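Local coordinates for probable adhesion protein (Pseudomonas aeruginosa PAO1, PDB 6RU4) that probably serves as a periplasmic solute-binding protein for metal transport, holding manganese or ferrous iron in a site made of histidines, at residues Asn62-Asp67 / Glu86-Val91; His14-Tyr19 / His111-Ile116; Lys5-Gly10 / Leu56-Leu61. All blocks are in the same frame, centred on the assembly; numbering follows the deposited sequence.

Contact 1: Asn62-Asp67 / Glu86-Val91. With MN (manganese (II) ion), chain E.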
loop_
_atom_site.group_PDB
_atom_site.type_symbol
_atom_site.label_atom_id
_atom_site.label_comp_id
_atom_site.label_asym_id
_atom_site.label_seq_id
_atom_site.Cartn_x
_atom_site.Cartn_y
_atom_site.Cartn_z
ATOM N N ASN A 62 -2.720 9.833 -0.976
ATOM C CA ASN A 62 -1.904 9.080 -0.035
ATOM C C ASN A 62 -1.068 10.205 0.597
ATOM O O ASN A 62 -1.050 10.345 1.808
ATOM C CB ASN A 62 -1.031 8.046 -0.808
ATOM C CG ASN A 62 0.164 7.500 -0.072
ATOM O OD1 ASN A 62 1.292 7.929 -0.303
ATOM N ND2 ASN A 62 -0.056 6.538 0.833
ATOM N N GLY A 63 -0.490 11.056 -0.259
ATOM C CA GLY A 63 0.234 12.279 0.074
ATOM C C GLY A 63 1.535 12.152 0.825
ATOM O O GLY A 63 2.178 13.168 1.085
ATOM N N VAL A 64 1.942 10.910 1.162
ATOM C CA VAL A 64 3.164 10.619 1.926
ATOM C C VAL A 64 4.272 9.945 1.056
ATOM O O VAL A 64 5.254 9.433 1.614
ATOM C CB VAL A 64 2.880 9.860 3.257
ATOM C CG1 VAL A 64 2.078 10.738 4.213
ATOM C CG2 VAL A 64 2.187 8.519 3.034
ATOM N N GLY A 65 4.138 10.024 -0.277
ATOM C CA GLY A 65 5.159 9.515 -1.191
ATOM C C GLY A 65 4.769 8.486 -2.241
ATOM O O GLY A 65 5.606 8.132 -3.077
ATOM N N HIS A 66 3.515 7.993 -2.232
ATOM C CA HIS A 66 3.114 6.990 -3.208
ATOM C C HIS A 66 2.207 7.494 -4.323
ATOM O O HIS A 66 1.657 6.686 -5.066
ATOM C CB HIS A 66 2.491 5.751 -2.540
ATOM C CG HIS A 66 2.956 4.477 -3.181
ATOM N ND1 HIS A 66 2.915 4.294 -4.565
ATOM C CD2 HIS A 66 3.507 3.385 -2.617
ATOM C CE1 HIS A 66 3.409 3.095 -4.778
ATOM N NE2 HIS A 66 3.788 2.513 -3.640
ATOM N N ASP A 67 2.047 8.808 -4.462
ATOM C CA ASP A 67 1.221 9.373 -5.507
ATOM C C ASP A 67 1.610 10.809 -5.838
ATOM O O ASP A 67 0.727 11.630 -6.102
ATOM C CB ASP A 67 -0.280 9.223 -5.192
ATOM C CG ASP A 67 -0.822 9.859 -3.920
ATOM O OD1 ASP A 67 -0.085 10.676 -3.280
ATOM O OD2 ASP A 67 -1.979 9.553 -3.558
ATOM N N GLU A 86 -5.863 14.672 2.434
ATOM C CA GLU A 86 -4.608 14.077 2.837
ATOM C C GLU A 86 -4.991 12.904 3.752
ATOM O O GLU A 86 -5.155 13.100 4.962
ATOM C CB GLU A 86 -3.715 15.131 3.528
ATOM C CG GLU A 86 -3.047 16.101 2.561
ATOM C CD GLU A 86 -1.960 15.555 1.643
ATOM O OE1 GLU A 86 -1.207 14.646 2.066
ATOM O OE2 GLU A 86 -1.852 16.055 0.498
ATOM N N ALA A 87 -5.201 11.694 3.145
ATOM C CA ALA A 87 -5.666 10.466 3.823
ATOM C C ALA A 87 -4.785 10.006 4.972
ATOM O O ALA A 87 -5.272 9.346 5.891
ATOM C CB ALA A 87 -5.864 9.334 2.822
ATOM N N ASN A 88 -3.495 10.383 4.936
ATOM C CA ASN A 88 -2.508 10.001 5.947
ATOM C C ASN A 88 -2.176 11.079 6.988
ATOM O O ASN A 88 -1.226 10.908 7.744
ATOM C CB ASN A 88 -1.240 9.514 5.246
ATOM C CG ASN A 88 -1.421 8.170 4.638
ATOM O OD1 ASN A 88 -1.609 7.178 5.331
ATOM N ND2 ASN A 88 -1.391 8.100 3.341
ATOM N N ALA A 89 -2.985 12.146 7.075
ATOM C CA ALA A 89 -2.796 13.258 8.029
ATOM C C ALA A 89 -2.791 12.833 9.490
ATOM O O ALA A 89 -2.158 13.515 10.305
ATOM C CB ALA A 89 -3.826 14.344 7.800
ATOM N N LYS A 90 -3.433 11.690 9.823
ATOM C CA LYS A 90 -3.470 11.211 11.205
ATOM C C LYS A 90 -2.869 9.807 11.362
ATOM O O LYS A 90 -3.054 9.177 12.401
ATOM C CB LYS A 90 -4.895 11.316 11.807
ATOM C CG LYS A 90 -5.480 12.736 11.847
ATOM C CD LYS A 90 -4.769 13.641 12.867
ATOM C CE LYS A 90 -4.872 15.117 12.595
ATOM N NZ LYS A 90 -6.256 15.619 12.757
ATOM N N VAL A 91 -2.082 9.356 10.376
ATOM C CA VAL A 91 -1.408 8.055 10.406
ATOM C C VAL A 91 0.043 8.242 10.914
ATOM O O VAL A 91 0.787 9.033 10.317
ATOM C CB VAL A 91 -1.460 7.305 9.029
ATOM C CG1 VAL A 91 -0.657 6.006 9.057
ATOM C CG2 VAL A 91 -2.886 7.019 8.591
HETATM MN MN MN E . 5.426 0.728 -3.592
HETATM O O HOH W 1 -1.881 12.325 3.270
HETATM O O HOH W 2 0.849 16.146 0.144
#

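Contact 2: His14-Tyr19 / His111-Ile116. With MN (manganese (II) ion), chain E.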
loop_
_atom_site.group_PDB
_atom_site.type_symbol
_atom_site.label_atom_id
_atom_site.label_comp_id
_atom_site.label_asym_id
_atom_site.label_seq_id
_atom_site.Cartn_x
_atom_site.Cartn_y
_atom_site.Cartn_z
ATOM N N HIS A 14 -5.260 1.738 -6.144
ATOM C CA HIS A 14 -6.357 0.766 -5.921
ATOM C C HIS A 14 -6.840 0.707 -4.460
ATOM O O HIS A 14 -8.057 0.741 -4.293
ATOM C CB HIS A 14 -6.024 -0.670 -6.414
ATOM C CG HIS A 14 -5.780 -0.812 -7.886
ATOM N ND1 HIS A 14 -4.662 -0.253 -8.495
ATOM C CD2 HIS A 14 -6.492 -1.478 -8.817
ATOM C CE1 HIS A 14 -4.753 -0.579 -9.777
ATOM N NE2 HIS A 14 -5.846 -1.299 -10.017
ATOM N N PRO A 15 -5.999 0.660 -3.385
ATOM C CA PRO A 15 -6.566 0.593 -2.017
ATOM C C PRO A 15 -7.483 1.759 -1.671
ATOM O O PRO A 15 -8.424 1.586 -0.901
ATOM C CB PRO A 15 -5.322 0.581 -1.114
ATOM C CG PRO A 15 -4.220 0.067 -1.972
ATOM C CD PRO A 15 -4.519 0.630 -3.332
ATOM N N TYR A 16 -7.224 2.934 -2.261
ATOM C CA TYR A 16 -7.999 4.143 -2.011
ATOM C C TYR A 16 -9.358 4.106 -2.698
ATOM O O TYR A 16 -10.310 4.678 -2.173
ATOM C CB TYR A 16 -7.186 5.411 -2.350
ATOM C CG TYR A 16 -5.998 5.574 -1.428
ATOM C CD1 TYR A 16 -6.127 6.218 -0.206
ATOM C CD2 TYR A 16 -4.773 4.975 -1.723
ATOM C CE1 TYR A 16 -5.052 6.313 0.679
ATOM C CE2 TYR A 16 -3.697 5.055 -0.840
ATOM C CZ TYR A 16 -3.840 5.728 0.355
ATOM O OH TYR A 16 -2.762 5.839 1.186
ATOM N N TYR A 17 -9.460 3.378 -3.836
ATOM C CA TYR A 17 -10.714 3.149 -4.556
ATOM C C TYR A 17 -11.601 2.361 -3.607
ATOM O O TYR A 17 -12.725 2.774 -3.366
ATOM C CB TYR A 17 -10.493 2.350 -5.865
ATOM C CG TYR A 17 -11.756 2.250 -6.696
ATOM C CD1 TYR A 17 -12.103 3.256 -7.595
ATOM C CD2 TYR A 17 -12.638 1.190 -6.533
ATOM C CE1 TYR A 17 -13.298 3.207 -8.310
ATOM C CE2 TYR A 17 -13.828 1.120 -7.257
ATOM C CZ TYR A 17 -14.155 2.134 -8.140
ATOM O OH TYR A 17 -15.325 2.071 -8.858
ATOM N N SER A 18 -11.066 1.277 -3.010
ATOM C CA SER A 18 -11.745 0.425 -2.030
ATOM C C SER A 18 -12.244 1.200 -0.827
ATOM O O SER A 18 -13.423 1.080 -0.517
ATOM C CB SER A 18 -10.836 -0.708 -1.569
ATOM O OG SER A 18 -10.673 -1.680 -2.582
ATOM N N TYR A 19 -11.386 2.029 -0.174
ATOM C CA TYR A 19 -11.786 2.815 1.000
ATOM C C TYR A 19 -12.970 3.692 0.668
ATOM O O TYR A 19 -14.003 3.568 1.335
ATOM C CB TYR A 19 -10.664 3.737 1.534
ATOM C CG TYR A 19 -9.318 3.132 1.902
ATOM C CD1 TYR A 19 -9.190 1.767 2.175
ATOM C CD2 TYR A 19 -8.190 3.939 2.051
ATOM C CE1 TYR A 19 -7.955 1.210 2.487
ATOM C CE2 TYR A 19 -6.953 3.396 2.385
ATOM C CZ TYR A 19 -6.842 2.031 2.596
ATOM O OH TYR A 19 -5.630 1.507 2.920
ATOM N N HIS A 111 3.617 3.238 2.276
ATOM C CA HIS A 111 2.715 2.082 2.195
ATOM C C HIS A 111 1.862 1.853 3.402
ATOM O O HIS A 111 1.678 0.705 3.824
ATOM C CB HIS A 111 3.516 0.816 1.872
ATOM C CG HIS A 111 4.361 0.969 0.648
ATOM N ND1 HIS A 111 5.579 1.622 0.692
ATOM C CD2 HIS A 111 4.110 0.587 -0.618
ATOM C CE1 HIS A 111 6.059 1.558 -0.525
ATOM N NE2 HIS A 111 5.215 0.918 -1.349
ATOM N N THR A 112 1.258 2.943 3.919
ATOM C CA THR A 112 0.379 2.923 5.088
ATOM C C THR A 112 -0.834 2.086 4.778
ATOM O O THR A 112 -1.323 1.348 5.633
ATOM C CB THR A 112 0.011 4.328 5.442
ATOM O OG1 THR A 112 -0.507 4.933 4.266
ATOM C CG2 THR A 112 1.203 5.138 5.945
ATOM N N PHE A 113 -1.269 2.158 3.518
ATOM C CA PHE A 113 -2.374 1.399 2.975
ATOM C C PHE A 113 -2.185 -0.150 3.080
ATOM O O PHE A 113 -3.164 -0.858 2.895
ATOM C CB PHE A 113 -2.684 1.850 1.544
ATOM C CG PHE A 113 -1.521 1.854 0.590
ATOM C CD1 PHE A 113 -1.151 0.691 -0.094
ATOM C CD2 PHE A 113 -0.878 3.052 0.255
ATOM C CE1 PHE A 113 -0.097 0.707 -1.025
ATOM C CE2 PHE A 113 0.151 3.073 -0.705
ATOM C CZ PHE A 113 0.529 1.901 -1.342
ATOM N N LEU A 114 -0.978 -0.670 3.424
ATOM C CA LEU A 114 -0.778 -2.121 3.555
ATOM C C LEU A 114 -0.813 -2.590 5.017
ATOM O O LEU A 114 -0.408 -3.709 5.329
ATOM C CB LEU A 114 0.478 -2.623 2.810
ATOM C CG LEU A 114 0.369 -2.623 1.271
ATOM C CD1 LEU A 114 1.671 -2.927 0.637
ATOM C CD2 LEU A 114 -0.664 -3.621 0.790
ATOM N N SER A 115 -1.388 -1.749 5.881
ATOM C CA SER A 115 -1.613 -1.935 7.306
ATOM C C SER A 115 -3.118 -2.014 7.511
ATOM O O SER A 115 -3.850 -1.321 6.808
ATOM C CB SER A 115 -1.111 -0.703 8.044
ATOM O OG SER A 115 -1.589 -0.612 9.374
ATOM N N ILE A 116 -3.600 -2.819 8.465
ATOM C CA ILE A 116 -5.042 -2.858 8.733
ATOM C C ILE A 116 -5.413 -1.640 9.591
ATOM O O ILE A 116 -6.372 -0.948 9.265
ATOM C CB ILE A 116 -5.522 -4.212 9.331
ATOM C CG1 ILE A 116 -5.334 -5.409 8.322
ATOM C CG2 ILE A 116 -6.961 -4.119 9.880
ATOM C CD1 ILE A 116 -6.351 -5.551 7.147
HETATM MN MN MN E . 5.426 0.728 -3.592
#

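Contact 3: Lys5-Gly10 / Leu56-Leu61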
loop_
_atom_site.group_PDB
_atom_site.type_symbol
_atom_site.label_atom_id
_atom_site.label_comp_id
_atom_site.label_asym_id
_atom_site.label_seq_id
_atom_site.Cartn_x
_atom_site.Cartn_y
_atom_site.Cartn_z
ATOM N N LYS A 5 -24.328 17.649 -8.682
ATOM C CA LYS A 5 -24.520 16.655 -7.612
ATOM C C LYS A 5 -24.942 15.297 -8.231
ATOM O O LYS A 5 -25.765 15.340 -9.165
ATOM C CB LYS A 5 -25.557 17.171 -6.573
ATOM C CG LYS A 5 -27.045 17.046 -6.952
ATOM C CD LYS A 5 -27.577 18.193 -7.813
ATOM C CE LYS A 5 -28.823 17.779 -8.558
ATOM N NZ LYS A 5 -29.962 17.523 -7.639
ATOM N N ARG A 6 -24.366 14.100 -7.836
ATOM C CA ARG A 6 -23.423 13.652 -6.779
ATOM C C ARG A 6 -21.963 14.160 -6.794
ATOM O O ARG A 6 -21.480 14.667 -7.814
ATOM C CB ARG A 6 -23.297 12.108 -6.837
ATOM C CG ARG A 6 -24.587 11.313 -6.765
ATOM C CD ARG A 6 -24.349 9.855 -7.097
ATOM N NE ARG A 6 -24.114 9.646 -8.526
ATOM C CZ ARG A 6 -23.923 8.457 -9.093
ATOM N NH1 ARG A 6 -23.725 8.364 -10.403
ATOM N NH2 ARG A 6 -23.932 7.351 -8.356
ATOM N N LEU A 7 -21.233 13.892 -5.664
ATOM C CA LEU A 7 -19.802 14.172 -5.465
ATOM C C LEU A 7 -19.022 13.254 -6.414
ATOM O O LEU A 7 -19.365 12.073 -6.565
ATOM C CB LEU A 7 -19.347 13.826 -4.015
ATOM C CG LEU A 7 -18.785 14.915 -3.042
ATOM C CD1 LEU A 7 -18.291 14.272 -1.738
ATOM C CD2 LEU A 7 -17.642 15.660 -3.621
ATOM N N ARG A 8 -17.971 13.806 -7.045
ATOM C CA ARG A 8 -17.066 13.088 -7.936
ATOM C C ARG A 8 -15.698 13.130 -7.255
ATOM O O ARG A 8 -15.105 14.204 -7.134
ATOM C CB ARG A 8 -17.086 13.698 -9.360
ATOM C CG ARG A 8 -18.197 13.108 -10.226
ATOM C CD ARG A 8 -18.209 13.622 -11.650
ATOM N NE ARG A 8 -16.958 13.357 -12.367
ATOM C CZ ARG A 8 -16.684 12.234 -13.019
ATOM N NH1 ARG A 8 -15.525 12.087 -13.631
ATOM N NH2 ARG A 8 -17.561 11.241 -13.045
ATOM N N ILE A 9 -15.285 11.974 -6.689
ATOM C CA ILE A 9 -14.072 11.774 -5.871
ATOM C C ILE A 9 -12.959 11.057 -6.619
ATOM O O ILE A 9 -13.070 9.858 -6.901
ATOM C CB ILE A 9 -14.374 11.035 -4.512
ATOM C CG1 ILE A 9 -15.522 11.679 -3.741
ATOM C CG2 ILE A 9 -13.112 10.930 -3.640
ATOM C CD1 ILE A 9 -16.394 10.714 -3.180
ATOM N N GLY A 10 -11.863 11.781 -6.831
ATOM C CA GLY A 10 -10.675 11.253 -7.489
ATOM C C GLY A 10 -9.846 10.404 -6.560
ATOM O O GLY A 10 -9.758 10.702 -5.373
ATOM N N LEU A 56 -13.888 16.597 -11.391
ATOM C CA LEU A 56 -13.900 16.164 -9.980
ATOM C C LEU A 56 -14.208 17.289 -9.022
ATOM O O LEU A 56 -14.070 18.455 -9.390
ATOM C CB LEU A 56 -12.556 15.514 -9.588
ATOM C CG LEU A 56 -12.025 14.371 -10.476
ATOM C CD1 LEU A 56 -10.656 13.925 -10.011
ATOM C CD2 LEU A 56 -12.970 13.205 -10.526
ATOM N N ASP A 57 -14.622 16.946 -7.792
ATOM C CA ASP A 57 -14.916 17.928 -6.747
ATOM C C ASP A 57 -13.803 17.898 -5.690
ATOM O O ASP A 57 -13.485 18.922 -5.097
ATOM C CB ASP A 57 -16.266 17.623 -6.077
ATOM C CG ASP A 57 -17.474 17.684 -6.982
ATOM O OD1 ASP A 57 -17.859 18.807 -7.380
ATOM O OD2 ASP A 57 -18.053 16.612 -7.272
ATOM N N VAL A 58 -13.238 16.702 -5.461
ATOM C CA VAL A 58 -12.189 16.413 -4.492
ATOM C C VAL A 58 -11.309 15.233 -4.974
ATOM O O VAL A 58 -11.782 14.377 -5.720
ATOM C CB VAL A 58 -12.797 16.194 -3.073
ATOM C CG1 VAL A 58 -13.767 15.007 -3.022
ATOM C CG2 VAL A 58 -11.709 16.074 -2.016
ATOM N N VAL A 59 -10.019 15.239 -4.582
ATOM C CA VAL A 59 -9.029 14.194 -4.863
ATOM C C VAL A 59 -8.529 13.662 -3.526
ATOM O O VAL A 59 -8.167 14.426 -2.627
ATOM C CB VAL A 59 -7.857 14.620 -5.796
ATOM C CG1 VAL A 59 -7.172 13.403 -6.424
ATOM C CG2 VAL A 59 -8.331 15.575 -6.889
ATOM N N VAL A 60 -8.612 12.352 -3.366
ATOM C CA VAL A 60 -8.134 11.668 -2.174
ATOM C C VAL A 60 -6.687 11.230 -2.472
ATOM O O VAL A 60 -6.443 10.461 -3.410
ATOM C CB VAL A 60 -9.062 10.497 -1.737
ATOM C CG1 VAL A 60 -8.365 9.574 -0.744
ATOM C CG2 VAL A 60 -10.360 11.037 -1.147
ATOM N N LEU A 61 -5.728 11.783 -1.709
ATOM C CA LEU A 61 -4.308 11.470 -1.869
ATOM C C LEU A 61 -3.754 10.632 -0.695
ATOM O O LEU A 61 -4.232 10.726 0.425
ATOM C CB LEU A 61 -3.473 12.772 -1.986
ATOM C CG LEU A 61 -3.692 13.713 -3.190
ATOM C CD1 LEU A 61 -2.806 14.927 -3.080
ATOM C CD2 LEU A 61 -3.384 13.039 -4.511
#

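Contact 1: Asn62-Asp67 / Glu86-Val91
A single backbone oxygen, Asn62 O, carries most of the polar link between the two segments, accepting one hydrogen bond from Asn88 and another from a water. The segments are loops that leave the C-terminal ends of strands 58-61 and 84-86, neighbours in a parallel sheet of a family 9 solute-binding protein. Asn88 ND2 reaches Asn62 O at 2.7 Å in a nearly straight bond, 177° at the hydrogen. The oxygen lies in the amide plane of Asn88, but the donor stands tilted from the plane of the Asn62 carbonyl. The water also donates to Glu86 OE1 and accepts from Asn88 N, so it bridges both loops. Glu86 bends at chi2 (-69°), which brings OE1 to 3.4 Å from Gly63 CA.

The two side-chain amides are turned 79° against each other. Their ND2 atoms are 3.2 Å apart, both donors, and do not bond. Asn62 ND2 is instead held by Tyr16 OH and Pro110 O. Val64 puts CG1 against Asn88 CB and CG2 beside its amide.

Within the first loop the Asp67 carboxylate accepts Asn62 N on OD2 and Gly63 N on OD1. Asn62 OD1, in turn, accepts the backbone N of His66 at 2.9 Å, and the side chain of the same residue binds manganese through NE2 at 2.4 Å.

Contact 2: His14-Tyr19 / His111-Ile116
Van der Waals contacts from three side chains of helix 14-24 converge on Phe113. Pro15 CG approaches the Phe113 ring obliquely, 3.7 Å from CD1. Tyr16 crosses the Phe113 side chain at about a right angle and brings CE2 to 3.6 Å from Phe113 CD2. Tyr19 sets its polar end against the base of the side chain, OH lying 3.3 Å from Phe113 CB. The CB of Phe113 points toward the helix, and chi1 of 53° sets CG between the backbone N and the carbonyl carbon.

The aromatic rings of Tyr16 and Phe113 have centroids 5.8 Å apart and planes at 75°. Tyr16 OH sits at the edge of the Phe113 ring, and Phe113 CD2 sits near the plane of the Tyr16 ring.

The polar ends are satisfied by neighbours. Tyr19 OH is hydrogen-bonded to Ser119 OG in helix 117-133, and Thr112 OG1 to Asn88 OD1, while Tyr16 OH is taken up by Asn62. The bonds to the two tyrosine hydroxyls would limit how their rings turn.

Metal binding occupies the start of the second segment. His111 points away from the helix, and its NE2 binds manganese at 2.3 Å. His111 ND1 bonds to Asn109 OD1, which would orient the imidazole. Phe113, about 4 Å from the side chains of His66 and His250, is consistent with an apolar second shell around the six-histidine manganese site.

Contact 3: Lys5-Gly10 / Leu56-Leu61
Asp57 pairs with Arg8 through both backbone and side chain. Its N donates to Arg8 O at 2.9 Å, in the carbonyl plane and almost straight at 175°. Its carboxylate turns back to the same residue, and OD2 accepts Arg8 N at 2.8 Å with its anti lone pair. Asp57 CG lies anti to its own carbonyl carbon (chi1 -62°), which directs the carboxylate to this edge of the first segment. The Arg8 guanidinium goes to another partner, with NH1 bonded to Thr55 OG1 and a long, weak ion pair from NH2 to Glu29 OE2.

Further along, the backbones take over. Gly10 N donates to Val58 O at 2.8 Å, and Val60 N donates to Gly10 O at the same length. Ile9 CA adds a CA-H...O contact to Val58 O. Both strands run the same way, their short axes at 32°, so this is parallel pairing. Strands 7-11 and 58-61 are the two inner strands of a four-stranded parallel sheet in strand order 2-1-3-4, between strands 28-32 and 84-86.

Ile9 and Val58 lie side by side on one face and point the same way, CG1 of Ile9 3.8 Å from CG1 of Val58. Ile9 CG2 also meets Val60 CG2 at 3.7 Å. Leu7 extends the row, its CD2 packing on Asp57 CB and near Val58 CG1. Helix 117-133 covers this face, with Leu130 touching Leu7, Ile9 and Val58. On the other face Leu56 packs directly on the glycine backbone, its CD1 3.7 Å from Gly10 CA.

In the fold
From the N terminus, strand 7-11 leads straight into helix 14-24. Contact 3 opens on that strand and closes a loop at strand 58-61. Contact 2 opens on the helix before contact 3 has closed, so the two cross. It closes only at 111-116, just ahead of helix 117-133. Contact 1 lies wholly inside that second loop and follows contact 3 in series. Its first segment, 62-67, continues from strand 58-61. Its second begins at Glu86, the last residue of strand 84-86. Ala87 N to Leu61 O joins contacts 1 and 3. The loops after strands 58-61 and 84-86 carry His66 and His111, so the sheet leads into the manganese site.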